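Local atomic coordinates of butyryl-CoA dehydrogenase (Marinomonas mediterranea, PDB entry 6CXT), a protein that belongs to the acyl-CoA dehydrogenase family of flavoproteins and holds flavin-adenine dinucleotide in a pocket shared between subunits. Residues F33-W38 with G160-Y165; L84-A89 with R205-N210; K154-N159 with N197-L202. All blocks are in the same frame, centred on the assembly; numbering follows the deposited sequence.

Interaction 1 (F33-W38 with G160-Y165); sequences FPRDNW and GSIADY
One face of the Phe-33 ring carries the CD1 methyl of Ile-162, while Trp-38, a residue of the same segment as Phe-33, meets the ring edge with CD2 in the ring plane. The methyl sits 3.7 Å from the ring centroid, counted from Ile-162 CD1, and only 17° off the normal, which makes this a CH-pi contact over the face. Ile-162 CD1 is offset toward the rim, 3.6 Å from both Phe-33 CZ and CE1. The CG2 branch of Ile-162 reaches the root of the same ring, coming within 4.1 Å of Phe-33 CG, and the two side chains cross at about a right angle. With CG1 between the backbone N and the carbonyl carbon of Ile-162 (chi1 58°) and the chain extended beyond it, CD1 is set over the ring face.

The side chains of Arg-35 and Ile-162 run past each other in opposite directions, and the guanidinium, at the end of a chain bent at chi2 and chi3, meets Ile-162 obliquely, its NH2 4.1 Å from Ile-162 CB. Two waters tie its far end to the loop. One accepts from Arg-35 NH2 at 2.7 Å, in the plane of the guanidinium, and donates to the carbonyl O of Ile-162; the other links Arg-35 NH1 to Asp-164 OD2, a carboxylate atom also bound by the backbone of Ile-120.

This surface contact joins the start of helix 35-44, with Pro-34 at its N-cap, to the loop between strands 147-158 and 165-171. Leu-83 of helix 81-101 packs against Phe-33, Pro-34 and Trp-38.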
loop_
_atom_site.group_PDB
_atom_site.type_symbol
_atom_site.label_atom_id
_atom_site.label_comp_id
_atom_site.label_asym_id
_atom_site.label_seq_id
_atom_site.Cartn_x
_atom_site.Cartn_y
_atom_site.Cartn_z
ATOM N N PHE B 33 30.257 22.656 7.071
ATOM C CA PHE B 33 28.978 23.362 7.076
ATOM C C PHE B 33 28.965 24.502 6.054
ATOM O O PHE B 33 29.906 25.268 6.009
ATOM C CB PHE B 33 28.693 23.889 8.484
ATOM C CG PHE B 33 27.415 24.653 8.568
ATOM C CD1 PHE B 33 26.193 23.989 8.411
ATOM C CD2 PHE B 33 27.427 26.018 8.805
ATOM C CE1 PHE B 33 25.010 24.711 8.453
ATOM C CE2 PHE B 33 26.243 26.745 8.847
ATOM C CZ PHE B 33 25.039 26.085 8.674
ATOM N N PRO B 34 27.910 24.618 5.217
ATOM C CA PRO B 34 27.930 25.675 4.210
ATOM C C PRO B 34 27.576 27.020 4.819
ATOM O O PRO B 34 26.482 27.588 4.637
ATOM C CB PRO B 34 26.879 25.207 3.178
ATOM C CG PRO B 34 25.949 24.356 3.991
ATOM C CD PRO B 34 26.874 23.601 4.897
ATOM N N ARG B 35 28.539 27.565 5.541
ATOM C CA ARG B 35 28.300 28.816 6.247
ATOM C C ARG B 35 27.952 29.976 5.308
ATOM O O ARG B 35 27.082 30.803 5.632
ATOM C CB ARG B 35 29.541 29.146 7.137
ATOM C CG ARG B 35 29.425 30.514 7.841
ATOM C CD ARG B 35 28.448 30.554 9.007
ATOM N NE ARG B 35 28.846 29.585 10.036
ATOM C CZ ARG B 35 28.468 29.627 11.314
ATOM N NH1 ARG B 35 27.726 30.641 11.760
ATOM N NH2 ARG B 35 28.867 28.657 12.137
ATOM N N ASP B 36 28.589 30.035 4.130
ATOM C CA ASP B 36 28.265 31.137 3.238
ATOM C C ASP B 36 26.792 31.079 2.780
ATOM O O ASP B 36 26.125 32.122 2.691
ATOM C CB ASP B 36 29.180 31.163 2.018
ATOM C CG ASP B 36 30.584 31.632 2.359
ATOM O OD1 ASP B 36 30.736 32.422 3.323
ATOM O OD2 ASP B 36 31.538 31.183 1.692
ATOM N N ASN B 37 26.318 29.876 2.448
ATOM C CA ASN B 37 24.906 29.715 2.066
ATOM C C ASN B 37 23.955 29.986 3.229
ATOM O O ASN B 37 22.921 30.568 3.023
ATOM C CB ASN B 37 24.659 28.334 1.421
ATOM C CG ASN B 37 25.262 28.245 0.021
ATOM O OD1 ASN B 37 25.590 29.272 -0.597
ATOM N ND2 ASN B 37 25.441 27.045 -0.464
ATOM N N TRP B 38 24.297 29.520 4.429
ATOM C CA TRP B 38 23.553 29.897 5.649
ATOM C C TRP B 38 23.406 31.439 5.729
ATOM O O TRP B 38 22.288 31.975 5.839
ATOM C CB TRP B 38 24.266 29.312 6.877
ATOM C CG TRP B 38 23.638 29.766 8.160
ATOM C CD1 TRP B 38 23.939 30.917 8.838
ATOM C CD2 TRP B 38 22.610 29.098 8.902
ATOM N NE1 TRP B 38 23.145 31.016 9.969
ATOM C CE2 TRP B 38 22.332 29.905 10.040
ATOM C CE3 TRP B 38 21.938 27.853 8.749
ATOM C CZ2 TRP B 38 21.380 29.537 11.030
ATOM C CZ3 TRP B 38 20.998 27.474 9.696
ATOM C CH2 TRP B 38 20.713 28.338 10.851
ATOM N N GLY B 160 24.063 20.920 16.437
ATOM C CA GLY B 160 24.861 20.766 17.679
ATOM C C GLY B 160 26.240 21.427 17.578
ATOM O O GLY B 160 26.642 22.246 18.489
ATOM N N SER B 161 26.982 21.106 16.505
ATOM C CA SER B 161 28.361 21.619 16.372
ATOM C C SER B 161 28.459 23.123 16.115
ATOM O O SER B 161 29.412 23.767 16.554
ATOM C CB SER B 161 29.155 20.849 15.305
ATOM O OG SER B 161 28.430 20.949 14.081
ATOM N N ILE B 162 27.452 23.706 15.474
ATOM C CA ILE B 162 27.482 25.111 15.046
ATOM C C ILE B 162 26.696 26.042 15.969
ATOM O O ILE B 162 26.625 27.247 15.712
ATOM C CB ILE B 162 26.993 25.238 13.555
ATOM C CG1 ILE B 162 25.573 24.652 13.423
ATOM C CG2 ILE B 162 28.012 24.513 12.629
ATOM C CD1 ILE B 162 24.954 24.912 12.053
ATOM N N ALA B 163 26.074 25.460 17.003
ATOM C CA ALA B 163 25.116 26.213 17.820
ATOM C C ALA B 163 25.864 27.239 18.704
ATOM O O ALA B 163 26.878 26.896 19.363
ATOM C CB ALA B 163 24.306 25.263 18.712
ATOM N N ASP B 164 25.296 28.439 18.732
ATOM C CA ASP B 164 25.657 29.501 19.677
ATOM C C ASP B 164 24.806 29.436 20.934
ATOM O O ASP B 164 25.232 29.928 21.978
ATOM C CB ASP B 164 25.544 30.858 19.014
ATOM C CG ASP B 164 26.517 30.994 17.894
ATOM O OD1 ASP B 164 27.729 30.868 18.150
ATOM O OD2 ASP B 164 26.087 31.149 16.733
ATOM N N TYR B 165 23.637 28.798 20.847
ATOM C CA TYR B 165 22.749 28.543 21.963
ATOM C C TYR B 165 22.047 27.209 21.798
ATOM O O TYR B 165 21.760 26.827 20.669
ATOM C CB TYR B 165 21.628 29.546 21.961
ATOM C CG TYR B 165 22.094 30.976 21.999
ATOM C CD1 TYR B 165 22.515 31.579 23.224
ATOM C CD2 TYR B 165 22.098 31.728 20.851
ATOM C CE1 TYR B 165 22.935 32.896 23.251
ATOM C CE2 TYR B 165 22.504 33.050 20.873
ATOM C CZ TYR B 165 22.912 33.626 22.072
ATOM O OH TYR B 165 23.286 34.951 22.023
HETATM O O HOH W 1 27.598 31.655 14.672
HETATM O O HOH W 2 28.148 29.073 14.701
#

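Interaction 2 (L84-A89 with R205-N210); sequences LFAGAA and RSAPLN. With FK4 (S-[2-({N-[(2R)-2-hydroxy-4-{[(R)-hydroxy(oxo)-lambda~5~-phosphanyl]oxy}-3,3-dimethylbutanoyl]-beta-alanyl}amino)ethyl] 1H-pyrrole-2-carbothioate), chain C; EDO (1,2-ethanediol), chain E.
Phe-85 turns the edge of its ring to the methyl of Ala-207, which lies near the ring plane with CB 3.4 Å from Phe-85 CD2. With CG opposite the backbone N (chi1 169°), the ring points at the loop. CD2 and CE2 face Ala-207, while CZ, at the ring tip, and CE1 come obliquely to the pyrrole of FK4, with Phe-85 CZ 4.0 Å from FK4 C22. One helical turn on, Ala-89 CB approaches the same carbon, FK4 C22, at 3.6 Å. Ala-86 completes the apolar seam: its CB is 3.9 Å from Ala-207 CB, so the small methyls let helix and loop come close, with the CA atoms of Ala-86 and Ala-207 4.9 Å apart.

Beside the seam, Ser-206 N donates to O1 of a 1,2-ethanediol, probably from the crystallisation liquor, at 2.9 Å and nearly straight (164°). The hydroxyl of Ser-206 is hydrogen-bonded to Asp-80.

Helix 81-101 thus meets the loop leading into strand 209-220, where the N-terminal helical and middle beta domains of the acyl-CoA dehydrogenase fold join. Phe-85 and Leu-209 line the flavin pocket, and Phe-85 and Ala-89 that of FK4.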
loop_
_atom_site.group_PDB
_atom_site.type_symbol
_atom_site.label_atom_id
_atom_site.label_comp_id
_atom_site.label_asym_id
_atom_site.label_seq_id
_atom_site.Cartn_x
_atom_site.Cartn_y
_atom_site.Cartn_z
ATOM N N LEU B 84 18.248 23.922 4.504
ATOM C CA LEU B 84 16.938 24.488 4.847
ATOM C C LEU B 84 16.429 23.921 6.158
ATOM O O LEU B 84 15.831 24.655 6.952
ATOM C CB LEU B 84 15.917 24.218 3.725
ATOM C CG LEU B 84 16.258 25.006 2.450
ATOM C CD1 LEU B 84 15.250 24.578 1.366
ATOM C CD2 LEU B 84 16.246 26.549 2.672
ATOM N N PHE B 85 16.633 22.626 6.337
ATOM C CA PHE B 85 16.216 21.901 7.538
ATOM C C PHE B 85 16.952 22.490 8.774
ATOM O O PHE B 85 16.317 22.798 9.757
ATOM C CB PHE B 85 16.561 20.443 7.368
ATOM C CG PHE B 85 16.439 19.625 8.626
ATOM C CD1 PHE B 85 15.215 19.416 9.229
ATOM C CD2 PHE B 85 17.563 18.995 9.157
ATOM C CE1 PHE B 85 15.113 18.656 10.438
ATOM C CE2 PHE B 85 17.494 18.234 10.345
ATOM C CZ PHE B 85 16.258 18.039 10.967
ATOM N N ALA B 86 18.278 22.612 8.690
ATOM C CA ALA B 86 19.072 23.281 9.781
ATOM C C ALA B 86 18.469 24.645 10.131
ATOM O O ALA B 86 18.350 25.012 11.322
ATOM C CB ALA B 86 20.550 23.405 9.374
ATOM N N GLY B 87 18.131 25.414 9.100
ATOM C CA GLY B 87 17.635 26.770 9.261
ATOM C C GLY B 87 16.277 26.747 9.923
ATOM O O GLY B 87 15.960 27.606 10.752
ATOM N N ALA B 88 15.430 25.770 9.555
ATOM C CA ALA B 88 14.086 25.722 10.096
ATOM C C ALA B 88 14.077 25.204 11.524
ATOM O O ALA B 88 13.242 25.608 12.324
ATOM C CB ALA B 88 13.165 24.873 9.161
ATOM N N ALA B 89 15.046 24.354 11.856
ATOM C CA ALA B 89 15.166 23.809 13.189
ATOM C C ALA B 89 15.503 25.014 14.110
ATOM O O ALA B 89 14.888 25.222 15.131
ATOM C CB ALA B 89 16.313 22.814 13.239
ATOM N N ARG B 205 23.091 16.043 4.919
ATOM C CA ARG B 205 24.482 16.279 5.252
ATOM C C ARG B 205 24.778 17.712 5.739
ATOM O O ARG B 205 25.571 17.881 6.652
ATOM C CB ARG B 205 25.387 15.831 4.070
ATOM N N SER B 206 24.124 18.735 5.184
ATOM C CA SER B 206 24.394 20.119 5.598
ATOM C C SER B 206 23.847 20.469 6.977
ATOM O O SER B 206 24.180 21.548 7.482
ATOM C CB SER B 206 23.950 21.162 4.589
ATOM O OG SER B 206 24.646 20.934 3.346
ATOM N N ALA B 207 23.006 19.603 7.550
ATOM C CA ALA B 207 22.434 19.888 8.890
ATOM C C ALA B 207 23.257 19.043 9.854
ATOM O O ALA B 207 23.082 17.836 9.918
ATOM C CB ALA B 207 20.941 19.516 8.966
ATOM N N PRO B 208 24.147 19.672 10.649
ATOM C CA PRO B 208 24.946 18.874 11.576
ATOM C C PRO B 208 24.049 18.153 12.572
ATOM O O PRO B 208 23.013 18.711 12.969
ATOM C CB PRO B 208 25.759 19.936 12.363
ATOM C CG PRO B 208 25.755 21.099 11.503
ATOM C CD PRO B 208 24.424 21.110 10.774
ATOM N N LEU B 209 24.438 16.949 12.966
ATOM C CA LEU B 209 23.721 16.221 14.025
ATOM C C LEU B 209 24.778 15.774 15.042
ATOM O O LEU B 209 25.753 15.121 14.703
ATOM C CB LEU B 209 22.963 14.986 13.444
ATOM C CG LEU B 209 21.995 14.331 14.415
ATOM C CD1 LEU B 209 20.862 15.250 14.864
ATOM C CD2 LEU B 209 21.393 13.067 13.781
ATOM N N ASN B 210 24.554 16.078 16.324
ATOM C CA ASN B 210 25.617 15.816 17.283
ATOM C C ASN B 210 25.113 15.397 18.658
ATOM O O ASN B 210 24.051 15.823 19.107
ATOM C CB ASN B 210 26.408 17.155 17.551
ATOM C CG ASN B 210 26.840 17.843 16.298
ATOM O OD1 ASN B 210 26.077 18.617 15.728
ATOM N ND2 ASN B 210 28.087 17.587 15.865
HETATM O O01 FK4 C . 1.529 16.999 23.149
HETATM P P02 FK4 C . 2.282 16.358 24.362
HETATM O O03 FK4 C . 3.311 15.220 24.034
HETATM C C04 FK4 C . 3.023 14.324 22.999
HETATM C C05 FK4 C . 3.666 12.976 23.126
HETATM C C06 FK4 C . 3.273 12.149 21.874
HETATM C C07 FK4 C . 3.135 12.319 24.429
HETATM C C08 FK4 C . 5.207 13.085 23.272
HETATM O O09 FK4 C . 5.799 11.889 23.718
HETATM C C10 FK4 C . 5.906 13.602 21.999
HETATM N N11 FK4 C . 6.870 12.662 21.446
HETATM C C12 FK4 C . 7.552 13.030 20.256
HETATM C C13 FK4 C . 8.888 13.745 20.553
HETATM C C14 FK4 C . 9.307 14.647 19.472
HETATM N N15 FK4 C . 10.698 14.798 19.471
HETATM C C16 FK4 C . 11.317 15.728 18.525
HETATM C C17 FK4 C . 12.642 16.296 19.071
HETATM S S18 FK4 C . 13.163 17.752 18.209
HETATM C C19 FK4 C . 13.393 17.157 16.533
HETATM C C20 FK4 C . 14.034 18.288 15.832
HETATM C C21 FK4 C . 14.650 18.288 14.601
HETATM C C22 FK4 C . 15.059 19.621 14.384
HETATM C C23 FK4 C . 14.684 20.399 15.508
HETATM N N24 FK4 C . 14.050 19.608 16.397
HETATM O O25 FK4 C . 13.491 15.925 16.334
HETATM O O26 FK4 C . 8.545 15.227 18.703
HETATM O O27 FK4 C . 5.653 14.707 21.409
HETATM O O28 FK4 C . 3.020 17.451 25.064
HETATM C C1 EDO E . 22.347 17.745 2.000
HETATM O O1 EDO E . 22.223 18.722 3.046
HETATM C C2 EDO E . 21.254 17.821 0.905
HETATM O O2 EDO E . 20.001 17.622 1.600
#

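Interaction 3 (K154-N159 with N197-L202); sequences KSYVTN and NDYHKL. With FAD (flavin-adenine dinucleotide), chain D.
Tyr-199 sends its side chain from CB, directed at strand 147-158, to a hydroxyl beside the carbonyl of Ser-155. CG opposite the carbonyl carbon (chi1 -74°) directs the ring at the strand, which it reaches with one edge. There CE2 meets two partners: Ser-155 O, 3.6 Å away, and obliquely CD1 of Tyr-156, 4.2 Å from Tyr-199 CE2. CZ also passes near Ser-155 O, and at the tip OH donates to that oxygen in a weak hydrogen bond of 3.5 Å. The carbonyl oxygen lies in the ring plane, at its edge, and the side chains of Tyr-156 and Tyr-199 cross at about a right angle.

Tyr-156 continues the path to the cofactor, its CB 3.6 Å from FAD N10 and its ring oblique to the ribityl carbon C1'. Farther along the strand Thr-158 makes two hydrogen bonds to the flavin: its N donates to FAD O4 at 2.9 Å (159°), and OG1 donates to FAD N5 at 2.7 Å. Together they hold the N5-O4 edge of the isoalloxazine. Leu-344 of the second subunit packs on Tyr-199, and Ala-340 of that subunit on Tyr-156. The site is the flavin pocket of an acyl-CoA dehydrogenase, where a strand of the middle beta domain flanks the isoalloxazine.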
loop_
_atom_site.group_PDB
_atom_site.type_symbol
_atom_site.label_atom_id
_atom_site.label_comp_id
_atom_site.label_asym_id
_atom_site.label_seq_id
_atom_site.Cartn_x
_atom_site.Cartn_y
_atom_site.Cartn_z
ATOM N N LYS B 154 22.506 15.098 25.613
ATOM C CA LYS B 154 21.429 15.217 24.662
ATOM C C LYS B 154 21.982 14.512 23.405
ATOM O O LYS B 154 23.143 14.737 23.027
ATOM C CB LYS B 154 21.035 16.691 24.437
ATOM C CG LYS B 154 20.300 17.351 25.628
ATOM C CD LYS B 154 19.102 16.521 26.141
ATOM C CE LYS B 154 18.159 17.359 27.013
ATOM N NZ LYS B 154 17.009 16.505 27.478
ATOM N N SER B 155 21.192 13.632 22.791
ATOM C CA SER B 155 21.859 12.656 21.921
ATOM C C SER B 155 21.851 12.960 20.372
ATOM O O SER B 155 22.781 12.504 19.637
ATOM C CB SER B 155 21.340 11.264 22.244
ATOM O OG SER B 155 19.949 11.379 21.989
ATOM N N TYR B 156 20.880 13.733 19.911
ATOM C CA TYR B 156 20.720 13.968 18.444
ATOM C C TYR B 156 20.368 15.420 18.282
ATOM O O TYR B 156 19.215 15.781 18.078
ATOM C CB TYR B 156 19.560 13.135 17.882
ATOM C CG TYR B 156 19.787 11.672 18.039
ATOM C CD1 TYR B 156 20.846 11.039 17.351
ATOM C CD2 TYR B 156 18.982 10.910 18.882
ATOM C CE1 TYR B 156 21.088 9.697 17.520
ATOM C CE2 TYR B 156 19.221 9.544 19.063
ATOM C CZ TYR B 156 20.262 8.952 18.355
ATOM O OH TYR B 156 20.571 7.633 18.468
ATOM N N VAL B 157 21.364 16.289 18.413
ATOM C CA VAL B 157 21.084 17.704 18.335
ATOM C C VAL B 157 21.408 18.230 16.939
ATOM O O VAL B 157 22.596 18.309 16.570
ATOM C CB VAL B 157 21.913 18.433 19.437
ATOM C CG1 VAL B 157 21.579 19.905 19.445
ATOM C CG2 VAL B 157 21.536 17.797 20.817
ATOM N N THR B 158 20.362 18.643 16.192
ATOM C CA THR B 158 20.566 19.261 14.909
ATOM C C THR B 158 21.216 20.647 15.150
ATOM O O THR B 158 20.770 21.396 16.049
ATOM C CB THR B 158 19.216 19.372 14.160
ATOM O OG1 THR B 158 18.820 18.050 13.744
ATOM C CG2 THR B 158 19.346 20.262 12.925
ATOM N N ASN B 159 22.250 20.970 14.368
ATOM C CA ASN B 159 23.035 22.170 14.574
ATOM C C ASN B 159 23.920 22.094 15.835
ATOM O O ASN B 159 24.449 23.140 16.238
ATOM C CB ASN B 159 22.160 23.446 14.665
ATOM C CG ASN B 159 21.307 23.658 13.426
ATOM O OD1 ASN B 159 21.617 23.129 12.351
ATOM N ND2 ASN B 159 20.243 24.422 13.566
ATOM N N ASN B 197 31.753 15.028 17.283
ATOM C CA ASN B 197 31.824 15.389 15.872
ATOM C C ASN B 197 30.456 15.101 15.196
ATOM O O ASN B 197 29.701 14.247 15.680
ATOM C CB ASN B 197 32.933 14.551 15.170
ATOM C CG ASN B 197 34.344 15.056 15.502
ATOM O OD1 ASN B 197 34.505 16.110 16.079
ATOM N ND2 ASN B 197 35.350 14.329 15.085
ATOM N N ASP B 198 30.182 15.780 14.106
ATOM C CA ASP B 198 28.974 15.583 13.345
ATOM C C ASP B 198 28.819 14.098 12.982
ATOM O O ASP B 198 29.731 13.512 12.547
ATOM C CB ASP B 198 29.042 16.381 12.045
ATOM C CG ASP B 198 29.036 17.880 12.247
ATOM O OD1 ASP B 198 28.872 18.351 13.354
ATOM O OD2 ASP B 198 29.177 18.589 11.268
ATOM N N TYR B 199 27.661 13.507 13.204
ATOM C CA TYR B 199 27.439 12.138 12.814
ATOM C C TYR B 199 27.407 12.002 11.316
ATOM O O TYR B 199 26.839 12.848 10.625
ATOM C CB TYR B 199 26.068 11.662 13.255
ATOM C CG TYR B 199 25.958 11.414 14.714
ATOM C CD1 TYR B 199 26.754 10.419 15.338
ATOM C CD2 TYR B 199 25.038 12.116 15.479
ATOM C CE1 TYR B 199 26.634 10.158 16.711
ATOM C CE2 TYR B 199 24.902 11.863 16.843
ATOM C CZ TYR B 199 25.715 10.890 17.435
ATOM O OH TYR B 199 25.594 10.631 18.778
ATOM N N HIS B 200 27.938 10.868 10.875
ATOM C CA HIS B 200 27.698 10.417 9.485
ATOM C C HIS B 200 26.347 9.762 9.488
ATOM O O HIS B 200 26.083 8.841 10.313
ATOM C CB HIS B 200 28.742 9.418 9.084
ATOM C CG HIS B 200 30.103 10.030 8.974
ATOM N ND1 HIS B 200 30.442 10.895 7.964
ATOM C CD2 HIS B 200 31.191 9.934 9.768
ATOM C CE1 HIS B 200 31.687 11.312 8.132
ATOM N NE2 HIS B 200 32.161 10.738 9.221
ATOM N N LYS B 201 25.496 10.223 8.564
ATOM C CA LYS B 201 24.113 9.736 8.556
ATOM C C LYS B 201 23.571 9.692 7.121
ATOM O O LYS B 201 24.249 10.101 6.139
ATOM C CB LYS B 201 23.219 10.642 9.465
ATOM C CG LYS B 201 23.154 12.093 9.006
ATOM C CD LYS B 201 22.529 13.001 10.079
ATOM C CE LYS B 201 22.086 14.332 9.514
ATOM N NZ LYS B 201 23.262 15.110 9.106
ATOM N N LEU B 202 22.373 9.149 6.999
ATOM C CA LEU B 202 21.919 8.742 5.625
ATOM C C LEU B 202 21.754 9.960 4.726
ATOM O O LEU B 202 22.179 9.942 3.556
ATOM C CB LEU B 202 20.561 8.007 5.738
ATOM C CG LEU B 202 19.977 7.558 4.378
ATOM C CD1 LEU B 202 20.934 6.574 3.692
ATOM C CD2 LEU B 202 18.646 6.851 4.687
HETATM P PA FAD D . 12.534 5.502 19.561
HETATM O O1A FAD D . 11.689 6.531 20.289
HETATM O O2A FAD D . 13.480 4.525 20.237
HETATM O O5B FAD D . 11.546 4.702 18.545
HETATM C C5B FAD D . 11.963 3.509 17.839
HETATM C C4B FAD D . 10.682 2.971 17.170
HETATM O O4B FAD D . 9.675 2.705 18.180
HETATM C C3B FAD D . 10.095 3.995 16.204
HETATM O O3B FAD D . 9.513 3.203 15.161
HETATM C C2B FAD D . 8.948 4.619 17.029
HETATM O O2B FAD D . 7.911 5.234 16.224
HETATM C C1B FAD D . 8.479 3.407 17.889
HETATM N N9A FAD D . 7.763 3.917 19.078
HETATM C C8A FAD D . 8.298 4.543 20.160
HETATM N N7A FAD D . 7.290 4.963 21.003
HETATM C C5A FAD D . 6.099 4.617 20.438
HETATM C C6A FAD D . 4.654 4.730 20.768
HETATM N N6A FAD D . 4.218 5.364 21.913
HETATM N N1A FAD D . 3.763 4.213 19.869
HETATM C C2A FAD D . 4.139 3.596 18.697
HETATM N N3A FAD D . 5.441 3.447 18.364
HETATM C C4A FAD D . 6.434 3.927 19.162
HETATM N N1 FAD D . 16.159 15.497 18.652
HETATM C C2 FAD D . 16.370 16.710 19.279
HETATM O O2 FAD D . 16.131 16.742 20.517
HETATM N N3 FAD D . 16.821 17.826 18.638
HETATM C C4 FAD D . 17.152 17.789 17.332
HETATM O O4 FAD D . 17.568 18.807 16.775
HETATM C C4X FAD D . 16.966 16.501 16.579
HETATM N N5 FAD D . 17.296 16.355 15.276
HETATM C C5X FAD D . 17.192 15.170 14.613
HETATM C C6 FAD D . 17.575 15.126 13.246
HETATM C C7 FAD D . 17.493 13.903 12.548
HETATM C C7M FAD D . 17.940 13.857 11.108
HETATM C C8 FAD D . 17.008 12.689 13.225
HETATM C C8M FAD D . 16.902 11.397 12.485
HETATM C C9 FAD D . 16.593 12.732 14.573
HETATM C C9A FAD D . 16.672 13.954 15.280
HETATM N N10 FAD D . 16.300 14.056 16.659
HETATM C C10 FAD D . 16.447 15.324 17.322
HETATM C "C1'" FAD D . 15.816 12.904 17.406
HETATM C "C2'" FAD D . 14.369 12.584 16.961
HETATM O "O2'" FAD D . 13.399 13.546 17.411
HETATM C "C3'" FAD D . 14.050 11.157 17.374
HETATM O "O3'" FAD D . 14.906 10.304 16.587
HETATM C "C4'" FAD D . 12.579 10.705 17.353
HETATM O "O4'" FAD D . 11.816 11.417 18.380
HETATM C "C5'" FAD D . 12.456 9.198 17.617
HETATM O "O5'" FAD D . 13.201 8.894 18.804
HETATM P P FAD D . 14.222 7.697 18.779
HETATM O O1P FAD D . 14.845 7.526 20.168
HETATM O O2P FAD D . 15.228 7.805 17.649
HETATM O O3P FAD D . 13.392 6.354 18.493
#

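Overall arrangement
The centre of interaction 2 is 8 Å from that of interaction 1 and 9 Å from that of interaction 3; interactions 1 and 3 lie 13 Å apart. Along the chain the segments run 33-38, 84-89, 154-159, 160-165, 197-202 and 205-210, so both segments of interaction 3 fall between those of interaction 2, and interaction 1 alternates with each. Interactions 2 and 3 share one antiparallel sheet, in which strands 147-158 and 209-220 are neighbours, and Asn-159 N is hydrogen-bonded to Pro-208 O. Asp-198 OD1 accepts from Ser-161 OG and Asn-210 ND2, linking all three. Interactions 1 and 2 join N-terminal helices to the middle domain; 2 and 3 line the flavin pocket, Ile-162 standing about 10 Å from the cofactor.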